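Local coordinates for cysteine hydrolase (Vibrio cholerae, PDB 6V98), which probably acts as a cysteine hydrolase that the type VI secretion system delivers as a toxic effector into rival bacteria, at residues I8-P13 and T57-Y62; I91-L96 and N197-S202; K98-V103 and I188-D193. One frame throughout, in Å; residues are numbered along the deposited sequence.

Contact 1: residues I8-P13 and T57-Y62; sequences IPVVFP and TRYYEY
Y59 has the largest share of this contact, laying its ring between its own strand and the side chains of V10 and F12. The strands 5-12 and 57-63 are not paired with each other: strand 44-50 runs between them, bonded through its backbone to V10 and F12 on one flank and to R58 on the other. The V10 and E61 CA atoms are accordingly 9.7 Å apart, and it is side chains on one face of the sheet that bridge the intervening strand. With CG anti to the backbone N (chi1 176°), Y59 sends its ring over the middle strand toward 8-13. Its edge meets V10, where CE2 lies 3.9 Å from CG2 of V10, the methyl staying near the plane of the ring. Farther out, the phenol oxygen comes to the edge of the F12 ring, again close to that ring's plane: Y59 OH is 3.8 Å from F12 CE1 and 4.0 Å from F12 CZ, a contact with C-H groups and not a stack. I113, on strand 113-120, touches V10 and F12 as well.

The same hydroxyl donates to E61 OE1 at 2.8 Å, approaching from above the carboxylate, 64° out of its plane. H44 also bonds OE1, while R77 and S107 hold OE2. Chemically, the contact therefore combines an apolar seam with one buried polar tip: V10 and F12 lie against the outer edge and oxygen of the phenol, that oxygen finds its acceptor on its own strand, and the bond should restrict how the tyrosine sits against V10 and F12.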
loop_
_atom_site.group_PDB
_atom_site.type_symbol
_atom_site.label_atom_id
_atom_site.label_comp_id
_atom_site.label_asym_id
_atom_site.label_seq_id
_atom_site.Cartn_x
_atom_site.Cartn_y
_atom_site.Cartn_z
ATOM N N ILE A 8 1.840 -4.828 -3.572
ATOM C CA ILE A 8 0.388 -4.770 -3.689
ATOM C C ILE A 8 -0.085 -3.442 -3.118
ATOM O O ILE A 8 -0.383 -3.357 -1.913
ATOM C CB ILE A 8 -0.282 -5.953 -2.973
ATOM C CG1 ILE A 8 0.331 -7.269 -3.450
ATOM C CG2 ILE A 8 -1.789 -5.942 -3.205
ATOM C CD1 ILE A 8 -0.258 -8.487 -2.762
ATOM N N PRO A 9 -0.119 -2.382 -3.923
ATOM C CA PRO A 9 -0.842 -1.174 -3.522
ATOM C C PRO A 9 -2.272 -1.548 -3.185
ATOM O O PRO A 9 -2.921 -2.291 -3.925
ATOM C CB PRO A 9 -0.763 -0.281 -4.769
ATOM C CG PRO A 9 0.464 -0.777 -5.527
ATOM C CD PRO A 9 0.467 -2.270 -5.269
ATOM N N VAL A 10 -2.763 -1.049 -2.052
ATOM C CA VAL A 10 -4.137 -1.306 -1.624
ATOM C C VAL A 10 -4.804 0.033 -1.345
ATOM O O VAL A 10 -4.208 0.904 -0.706
ATOM C CB VAL A 10 -4.191 -2.241 -0.397
ATOM C CG1 VAL A 10 -3.685 -3.644 -0.791
ATOM C CG2 VAL A 10 -3.367 -1.697 0.760
ATOM N N VAL A 11 -6.024 0.209 -1.849
ATOM C CA VAL A 11 -6.831 1.388 -1.580
ATOM C C VAL A 11 -8.118 0.936 -0.903
ATOM O O VAL A 11 -8.673 -0.116 -1.239
ATOM C CB VAL A 11 -7.129 2.179 -2.874
ATOM C CG1 VAL A 11 -8.117 3.308 -2.611
ATOM C CG2 VAL A 11 -5.818 2.741 -3.463
ATOM N N PHE A 12 -8.567 1.720 0.070
ATOM C CA PHE A 12 -9.814 1.482 0.789
ATOM C C PHE A 12 -10.781 2.537 0.282
ATOM O O PHE A 12 -10.836 3.644 0.831
ATOM C CB PHE A 12 -9.598 1.606 2.300
ATOM C CG PHE A 12 -8.409 0.817 2.804
ATOM C CD1 PHE A 12 -7.169 1.427 2.963
ATOM C CD2 PHE A 12 -8.537 -0.540 3.101
ATOM C CE1 PHE A 12 -6.075 0.699 3.412
ATOM C CE2 PHE A 12 -7.462 -1.273 3.559
ATOM C CZ PHE A 12 -6.222 -0.652 3.713
ATOM N N PRO A 13 -11.542 2.264 -0.781
ATOM C CA PRO A 13 -12.289 3.349 -1.437
ATOM C C PRO A 13 -13.410 3.918 -0.595
ATOM O O PRO A 13 -13.872 5.027 -0.884
ATOM C CB PRO A 13 -12.845 2.689 -2.708
ATOM C CG PRO A 13 -12.314 1.291 -2.726
ATOM C CD PRO A 13 -11.871 0.950 -1.352
ATOM N N THR A 57 6.343 -10.635 4.802
ATOM C CA THR A 57 5.383 -9.611 4.406
ATOM C C THR A 57 5.539 -8.363 5.273
ATOM O O THR A 57 5.702 -8.460 6.491
ATOM C CB THR A 57 3.944 -10.161 4.527
ATOM O OG1 THR A 57 3.823 -11.344 3.730
ATOM C CG2 THR A 57 2.911 -9.159 4.042
ATOM N N ARG A 58 5.483 -7.192 4.639
ATOM C CA ARG A 58 5.479 -5.899 5.313
ATOM C C ARG A 58 4.295 -5.074 4.832
ATOM O O ARG A 58 3.827 -5.225 3.705
ATOM C CB ARG A 58 6.768 -5.095 5.038
ATOM C CG ARG A 58 8.042 -5.868 5.279
ATOM C CD ARG A 58 8.234 -6.079 6.759
ATOM N NE ARG A 58 9.538 -6.659 7.052
ATOM C CZ ARG A 58 9.718 -7.810 7.693
ATOM N NH1 ARG A 58 8.673 -8.522 8.110
ATOM N NH2 ARG A 58 10.950 -8.251 7.914
ATOM N N TYR A 59 3.843 -4.153 5.679
ATOM C CA TYR A 59 2.809 -3.204 5.293
ATOM C C TYR A 59 3.219 -1.815 5.759
ATOM O O TYR A 59 3.606 -1.636 6.919
ATOM C CB TYR A 59 1.435 -3.589 5.871
ATOM C CG TYR A 59 0.366 -2.569 5.551
ATOM C CD1 TYR A 59 0.091 -1.526 6.434
ATOM C CD2 TYR A 59 -0.342 -2.623 4.356
ATOM C CE1 TYR A 59 -0.867 -0.565 6.134
ATOM C CE2 TYR A 59 -1.292 -1.660 4.042
ATOM C CZ TYR A 59 -1.548 -0.642 4.931
ATOM O OH TYR A 59 -2.501 0.304 4.646
ATOM N N TYR A 60 3.162 -0.844 4.842
ATOM C CA TYR A 60 3.480 0.546 5.124
ATOM C C TYR A 60 2.388 1.444 4.573
ATOM O O TYR A 60 1.722 1.109 3.587
ATOM C CB TYR A 60 4.820 0.958 4.490
ATOM C CG TYR A 60 6.046 0.503 5.240
ATOM C CD1 TYR A 60 6.527 -0.805 5.130
ATOM C CD2 TYR A 60 6.734 1.392 6.052
ATOM C CE1 TYR A 60 7.676 -1.205 5.827
ATOM C CE2 TYR A 60 7.872 1.013 6.744
ATOM C CZ TYR A 60 8.343 -0.274 6.636
ATOM O OH TYR A 60 9.477 -0.603 7.350
ATOM N N GLU A 61 2.223 2.606 5.202
ATOM C CA GLU A 61 1.298 3.599 4.683
ATOM C C GLU A 61 1.736 4.978 5.162
ATOM O O GLU A 61 2.516 5.111 6.107
ATOM C CB GLU A 61 -0.148 3.309 5.134
ATOM C CG GLU A 61 -0.309 3.332 6.639
ATOM C CD GLU A 61 -1.563 2.618 7.104
ATOM O OE1 GLU A 61 -2.512 2.522 6.304
ATOM O OE2 GLU A 61 -1.588 2.169 8.268
ATOM N N TYR A 62 1.195 5.999 4.504
ATOM C CA TYR A 62 1.473 7.393 4.821
ATOM C C TYR A 62 0.153 8.117 5.015
ATOM O O TYR A 62 -0.773 7.948 4.220
ATOM C CB TYR A 62 2.266 8.037 3.696
ATOM C CG TYR A 62 2.452 9.529 3.843
ATOM C CD1 TYR A 62 3.352 10.046 4.766
ATOM C CD2 TYR A 62 1.731 10.420 3.052
ATOM C CE1 TYR A 62 3.538 11.427 4.887
ATOM C CE2 TYR A 62 1.902 11.793 3.179
ATOM C CZ TYR A 62 2.806 12.279 4.100
ATOM O OH TYR A 62 2.992 13.625 4.227
#

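Contact 2: residues I91-L96 and N197-S202; sequences ITESSL and NKLTVS
The flat groups here are a carboxylate, an amide and a carbonyl, and the first of them, on E93, stands over the backbone of L199. Its OE1 is 4.0 Å from the carbonyl oxygen of L199, a distance and not a bond, and the ammonium of K198 lies farther off, with NZ 5.3 Å from OE1 of E93. Opposite charges at that distance may attract weakly, but the lysine is engaged on its own strand, where NZ donates to L199 O and to T200 OG1. The first of these bonds reaches the carbonyl from above its plane. The amide of N197 turns to strand 188-193, its OD1 bonded to Y192 OH.

L199 packs between L96 and the stem of E93. A trans first torsion (176°) stretches its side chain out from the strand and drives CD1 against the first turn of helix 93-107. There CD1 lies 3.7 Å from L96 CD2 and 3.8 Å from L96 CG, the two leucines crossing at about a right angle. On the E93 side, L199 CD1 is 4.4 Å from E93 CG and 4.0 Å from E93 O. L97 and L100, farther along the helix, touch L199 too, as does L190 of the adjoining strand. The turn that receives the methyl starts at T92, the N-cap residue, whose carbonyl accepts from L96 N and whose OG1 shares a hydrogen bond with S95 OG.

N197 and K198 both face D193 in a G1 beta bulge, with N197 in the left-handed region (phi 53°). The whole is thus a helix start packed on the outermost strand of an antiparallel sheet, beside the bulged turn of its last beta-hairpin.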
loop_
_atom_site.group_PDB
_atom_site.type_symbol
_atom_site.label_atom_id
_atom_site.label_comp_id
_atom_site.label_asym_id
_atom_site.label_seq_id
_atom_site.Cartn_x
_atom_site.Cartn_y
_atom_site.Cartn_z
ATOM N N ILE A 91 0.970 -16.882 -4.084
ATOM C CA ILE A 91 0.457 -16.688 -2.730
ATOM C C ILE A 91 -0.819 -17.495 -2.584
ATOM O O ILE A 91 -1.715 -17.410 -3.432
ATOM C CB ILE A 91 0.180 -15.210 -2.436
ATOM C CG1 ILE A 91 1.397 -14.336 -2.746
ATOM C CG2 ILE A 91 -0.295 -15.076 -0.988
ATOM C CD1 ILE A 91 1.053 -12.851 -2.810
ATOM N N THR A 92 -0.914 -18.280 -1.513
ATOM C CA THR A 92 -2.145 -19.023 -1.281
ATOM C C THR A 92 -3.262 -18.051 -0.929
ATOM O O THR A 92 -3.031 -17.031 -0.272
ATOM C CB THR A 92 -1.964 -20.061 -0.169
ATOM O OG1 THR A 92 -1.893 -19.411 1.112
ATOM C CG2 THR A 92 -0.691 -20.871 -0.415
ATOM N N GLU A 93 -4.478 -18.360 -1.396
ATOM C CA GLU A 93 -5.609 -17.466 -1.154
ATOM C C GLU A 93 -5.838 -17.265 0.338
ATOM O O GLU A 93 -6.045 -16.133 0.793
ATOM C CB GLU A 93 -6.883 -18.005 -1.823
ATOM C CG GLU A 93 -8.156 -17.241 -1.417
ATOM C CD GLU A 93 -9.418 -17.712 -2.135
ATOM O OE1 GLU A 93 -9.661 -17.287 -3.285
ATOM O OE2 GLU A 93 -10.174 -18.505 -1.539
ATOM N N SER A 94 -5.774 -18.348 1.122
ATOM C CA SER A 94 -6.068 -18.246 2.551
ATOM C C SER A 94 -5.073 -17.342 3.269
ATOM O O SER A 94 -5.465 -16.530 4.118
ATOM C CB SER A 94 -6.080 -19.638 3.190
ATOM O OG SER A 94 -4.957 -20.391 2.778
ATOM N N SER A 95 -3.780 -17.463 2.946
ATOM C CA SER A 95 -2.783 -16.674 3.662
ATOM C C SER A 95 -2.853 -15.208 3.272
ATOM O O SER A 95 -2.578 -14.336 4.102
ATOM C CB SER A 95 -1.380 -17.235 3.418
ATOM O OG SER A 95 -0.929 -16.972 2.097
ATOM N N LEU A 96 -3.223 -14.915 2.025
ATOM C CA LEU A 96 -3.415 -13.523 1.638
ATOM C C LEU A 96 -4.681 -12.954 2.269
ATOM O O LEU A 96 -4.694 -11.800 2.716
ATOM C CB LEU A 96 -3.451 -13.402 0.113
ATOM C CG LEU A 96 -3.583 -11.964 -0.393
ATOM C CD1 LEU A 96 -2.422 -11.160 0.103
ATOM C CD2 LEU A 96 -3.653 -11.943 -1.913
ATOM N N ASN A 197 -15.327 -11.462 3.798
ATOM C CA ASN A 197 -13.974 -12.025 3.842
ATOM C C ASN A 197 -13.691 -12.848 2.594
ATOM O O ASN A 197 -13.233 -13.991 2.656
ATOM C CB ASN A 197 -13.735 -12.839 5.115
ATOM C CG ASN A 197 -12.246 -13.052 5.413
ATOM O OD1 ASN A 197 -11.409 -12.165 5.192
ATOM N ND2 ASN A 197 -11.914 -14.231 5.921
ATOM N N LYS A 198 -13.970 -12.245 1.443
ATOM C CA LYS A 198 -13.755 -12.886 0.157
ATOM C C LYS A 198 -12.785 -12.063 -0.673
ATOM O O LYS A 198 -12.880 -10.834 -0.722
ATOM C CB LYS A 198 -15.059 -13.052 -0.621
ATOM C CG LYS A 198 -14.959 -14.052 -1.777
ATOM C CD LYS A 198 -15.486 -13.481 -3.093
ATOM C CE LYS A 198 -15.462 -14.522 -4.214
ATOM N NZ LYS A 198 -14.096 -14.829 -4.720
ATOM N N LEU A 199 -11.889 -12.762 -1.354
ATOM C CA LEU A 199 -10.880 -12.177 -2.217
ATOM C C LEU A 199 -11.154 -12.614 -3.648
ATOM O O LEU A 199 -11.507 -13.771 -3.899
ATOM C CB LEU A 199 -9.501 -12.651 -1.756
ATOM C CG LEU A 199 -8.124 -12.410 -2.338
ATOM C CD1 LEU A 199 -7.147 -12.925 -1.298
ATOM C CD2 LEU A 199 -7.940 -13.158 -3.633
ATOM N N THR A 200 -10.990 -11.691 -4.585
ATOM C CA THR A 200 -11.105 -11.985 -6.003
ATOM C C THR A 200 -9.916 -11.344 -6.696
ATOM O O THR A 200 -9.683 -10.143 -6.538
ATOM C CB THR A 200 -12.418 -11.448 -6.579
ATOM O OG1 THR A 200 -13.523 -11.970 -5.829
ATOM C CG2 THR A 200 -12.574 -11.870 -8.022
ATOM N N VAL A 201 -9.152 -12.137 -7.433
ATOM C CA VAL A 201 -8.078 -11.607 -8.261
ATOM C C VAL A 201 -8.519 -11.757 -9.707
ATOM O O VAL A 201 -9.114 -12.778 -10.079
ATOM C CB VAL A 201 -6.733 -12.318 -7.997
ATOM C CG1 VAL A 201 -5.721 -11.969 -9.071
ATOM C CG2 VAL A 201 -6.179 -11.943 -6.629
ATOM N N SER A 202 -8.301 -10.722 -10.509
ATOM C CA SER A 202 -8.805 -10.781 -11.871
ATOM C C SER A 202 -7.879 -9.999 -12.784
ATOM O O SER A 202 -6.899 -9.387 -12.347
ATOM C CB SER A 202 -10.244 -10.265 -11.948
ATOM O OG SER A 202 -10.327 -8.906 -11.560
#

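Contact 3: residues K98-V103 and I188-D193; sequences KVLKEV and IDLDYD. With CA (calcium ion), chain C.
Y192 runs from strand 188-193 along the side of helix 98-103, meeting L100 first and K101 last. Its CB lies 3.8 Å from L100 CD1. Swung along the helix by a first torsion of 166°, the ring then slides past the leucine in the opposite direction. Here CG and CD1 touch both CB and CD1 of L100, and L100 CB sits over the centre of one face, 3.8 Å from the ring centroid of Y192 and only 6° off its normal, a well-centred CH-pi contact. Farther along, CE2 reaches the carbonyl group of L100, and CZ comes 3.8 Å from K101 N. The tip is close-packed: OH of Y192 is 3.3 Å from K101 CB, yet its polar partner is N197 OD1, in the turn that follows the strand. Past CG, the K101 chain bends at chi3 and chi4 and leads away from the strand.

Two residues earlier in the strand, L190 CD2 meets L100 CD1 at 4.3 Å. The axes of segments 98-103 and 188-193 approach to 9.5 Å and cross at -65°.

D189, three residues before Y192, binds a calcium ion through OD1, with two waters and the backbone oxygens of Q184, E187 and E203 completing the site. The chemistry is therefore divided along one strand: hydrocarbon and an aromatic face hold it to the helix, while a carboxylate ties it, through the metal, to the chain's last residue.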
loop_
_atom_site.group_PDB
_atom_site.type_symbol
_atom_site.label_atom_id
_atom_site.label_comp_id
_atom_site.label_asym_id
_atom_site.label_seq_id
_atom_site.Cartn_x
_atom_site.Cartn_y
_atom_site.Cartn_z
ATOM N N LYS A 98 -5.800 -13.636 5.152
ATOM C CA LYS A 98 -5.508 -13.308 6.543
ATOM C C LYS A 98 -4.859 -11.936 6.652
ATOM O O LYS A 98 -5.191 -11.150 7.548
ATOM C CB LYS A 98 -4.606 -14.380 7.153
ATOM C CG LYS A 98 -4.286 -14.159 8.610
ATOM C CD LYS A 98 -3.488 -15.314 9.161
ATOM C CE LYS A 98 -3.109 -15.057 10.598
ATOM N NZ LYS A 98 -2.231 -16.143 11.104
ATOM N N VAL A 99 -3.949 -11.622 5.723
ATOM C CA VAL A 99 -3.294 -10.319 5.704
ATOM C C VAL A 99 -4.279 -9.226 5.326
ATOM O O VAL A 99 -4.240 -8.124 5.881
ATOM C CB VAL A 99 -2.097 -10.343 4.735
ATOM C CG1 VAL A 99 -1.542 -8.921 4.510
ATOM C CG2 VAL A 99 -1.015 -11.268 5.265
ATOM N N LEU A 100 -5.148 -9.493 4.347
ATOM C CA LEU A 100 -6.072 -8.456 3.905
ATOM C C LEU A 100 -7.035 -8.092 5.025
ATOM O O LEU A 100 -7.304 -6.911 5.270
ATOM C CB LEU A 100 -6.819 -8.914 2.656
ATOM C CG LEU A 100 -5.940 -9.034 1.394
ATOM C CD1 LEU A 100 -6.743 -9.572 0.212
ATOM C CD2 LEU A 100 -5.275 -7.682 1.043
ATOM N N LYS A 101 -7.551 -9.100 5.730
ATOM C CA LYS A 101 -8.399 -8.822 6.883
ATOM C C LYS A 101 -7.659 -7.996 7.934
ATOM O O LYS A 101 -8.228 -7.065 8.517
ATOM C CB LYS A 101 -8.889 -10.132 7.488
ATOM C CG LYS A 101 -10.057 -9.952 8.417
ATOM C CD LYS A 101 -10.629 -11.293 8.834
ATOM C CE LYS A 101 -12.133 -11.180 9.003
ATOM N NZ LYS A 101 -12.487 -10.545 10.294
ATOM N N GLU A 102 -6.402 -8.345 8.216
ATOM C CA GLU A 102 -5.617 -7.577 9.182
ATOM C C GLU A 102 -5.517 -6.121 8.756
ATOM O O GLU A 102 -5.763 -5.205 9.552
ATOM C CB GLU A 102 -4.222 -8.192 9.336
ATOM C CG GLU A 102 -4.211 -9.544 10.078
ATOM C CD GLU A 102 -2.850 -10.227 10.031
ATOM O OE1 GLU A 102 -2.055 -9.879 9.144
ATOM O OE2 GLU A 102 -2.573 -11.109 10.869
ATOM N N VAL A 103 -5.172 -5.893 7.487
ATOM C CA VAL A 103 -4.937 -4.537 6.998
ATOM C C VAL A 103 -6.231 -3.737 6.998
ATOM O O VAL A 103 -6.254 -2.554 7.377
ATOM C CB VAL A 103 -4.287 -4.615 5.603
ATOM C CG1 VAL A 103 -4.344 -3.285 4.901
ATOM C CG2 VAL A 103 -2.844 -5.101 5.739
ATOM N N ILE A 188 -2.883 -6.461 -12.901
ATOM C CA ILE A 188 -3.742 -7.451 -12.254
ATOM C C ILE A 188 -4.540 -6.778 -11.145
ATOM O O ILE A 188 -3.979 -6.044 -10.329
ATOM C CB ILE A 188 -2.875 -8.593 -11.700
ATOM C CG1 ILE A 188 -2.192 -9.355 -12.845
ATOM C CG2 ILE A 188 -3.680 -9.524 -10.802
ATOM C CD1 ILE A 188 -3.154 -10.190 -13.672
ATOM N N ASP A 189 -5.852 -7.047 -11.099
ATOM C CA ASP A 189 -6.753 -6.468 -10.103
ATOM C C ASP A 189 -6.839 -7.337 -8.859
ATOM O O ASP A 189 -6.883 -8.564 -8.946
ATOM C CB ASP A 189 -8.174 -6.333 -10.649
ATOM C CG ASP A 189 -8.335 -5.189 -11.607
ATOM O OD1 ASP A 189 -7.368 -4.871 -12.326
ATOM O OD2 ASP A 189 -9.453 -4.625 -11.643
ATOM N N LEU A 190 -6.955 -6.693 -7.706
ATOM C CA LEU A 190 -7.257 -7.374 -6.453
ATOM C C LEU A 190 -8.490 -6.717 -5.855
ATOM O O LEU A 190 -8.544 -5.489 -5.748
ATOM C CB LEU A 190 -6.076 -7.295 -5.473
ATOM C CG LEU A 190 -6.261 -7.887 -4.082
ATOM C CD1 LEU A 190 -6.668 -9.336 -4.199
ATOM C CD2 LEU A 190 -4.998 -7.753 -3.257
ATOM N N ASP A 191 -9.486 -7.527 -5.512
ATOM C CA ASP A 191 -10.677 -7.052 -4.819
ATOM C C ASP A 191 -10.879 -7.888 -3.566
ATOM O O ASP A 191 -10.774 -9.118 -3.613
ATOM C CB ASP A 191 -11.912 -7.128 -5.723
ATOM C CG ASP A 191 -11.934 -6.021 -6.765
ATOM O OD1 ASP A 191 -12.370 -4.899 -6.429
ATOM O OD2 ASP A 191 -11.499 -6.274 -7.911
ATOM N N TYR A 192 -11.162 -7.226 -2.447
ATOM C CA TYR A 192 -11.363 -7.923 -1.189
ATOM C C TYR A 192 -12.517 -7.265 -0.457
ATOM O O TYR A 192 -12.565 -6.036 -0.358
ATOM C CB TYR A 192 -10.100 -7.900 -0.315
ATOM C CG TYR A 192 -10.357 -8.320 1.113
ATOM C CD1 TYR A 192 -10.472 -9.660 1.453
ATOM C CD2 TYR A 192 -10.483 -7.375 2.130
ATOM C CE1 TYR A 192 -10.704 -10.054 2.768
ATOM C CE2 TYR A 192 -10.720 -7.763 3.450
ATOM C CZ TYR A 192 -10.832 -9.100 3.757
ATOM O OH TYR A 192 -11.062 -9.491 5.059
ATOM N N ASP A 193 -13.444 -8.070 0.046
ATOM C CA ASP A 193 -14.532 -7.561 0.872
ATOM C C ASP A 193 -14.337 -8.028 2.304
ATOM O O ASP A 193 -14.192 -9.231 2.558
ATOM C CB ASP A 193 -15.896 -8.017 0.352
ATOM C CG ASP A 193 -17.036 -7.480 1.196
ATOM O OD1 ASP A 193 -17.283 -6.255 1.146
ATOM O OD2 ASP A 193 -17.664 -8.279 1.922
HETATM CA CA CA C . -6.727 -5.034 -14.577
HETATM O O HOH W 1 -5.967 -4.906 -16.787
HETATM O O HOH W 2 -8.802 -4.158 -15.516
#

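Overall arrangement
All three contacts rest on one seven-stranded antiparallel sheet, in which strands 5-12, 188-193 and 198-202 take part together with 57-63. Contact 1 lies about 2 Å from the centre of the folded chain, its own centre about 10 Å from that of contact 3 and about 15 Å from that of contact 2. V103, on helix 93-107, packs against F12 and Y59 and so joins contacts 1 and 3. Contacts 2 and 3, centres about 7 Å apart, share that helix and draw on neighbouring strands. Along the chain contact 1 closes first, and contact 3 is nested within the loop closed by contact 2. Helix 93-107 thus packs on one face of the sheet, from the F12 and Y59 region to edge strand 198-202.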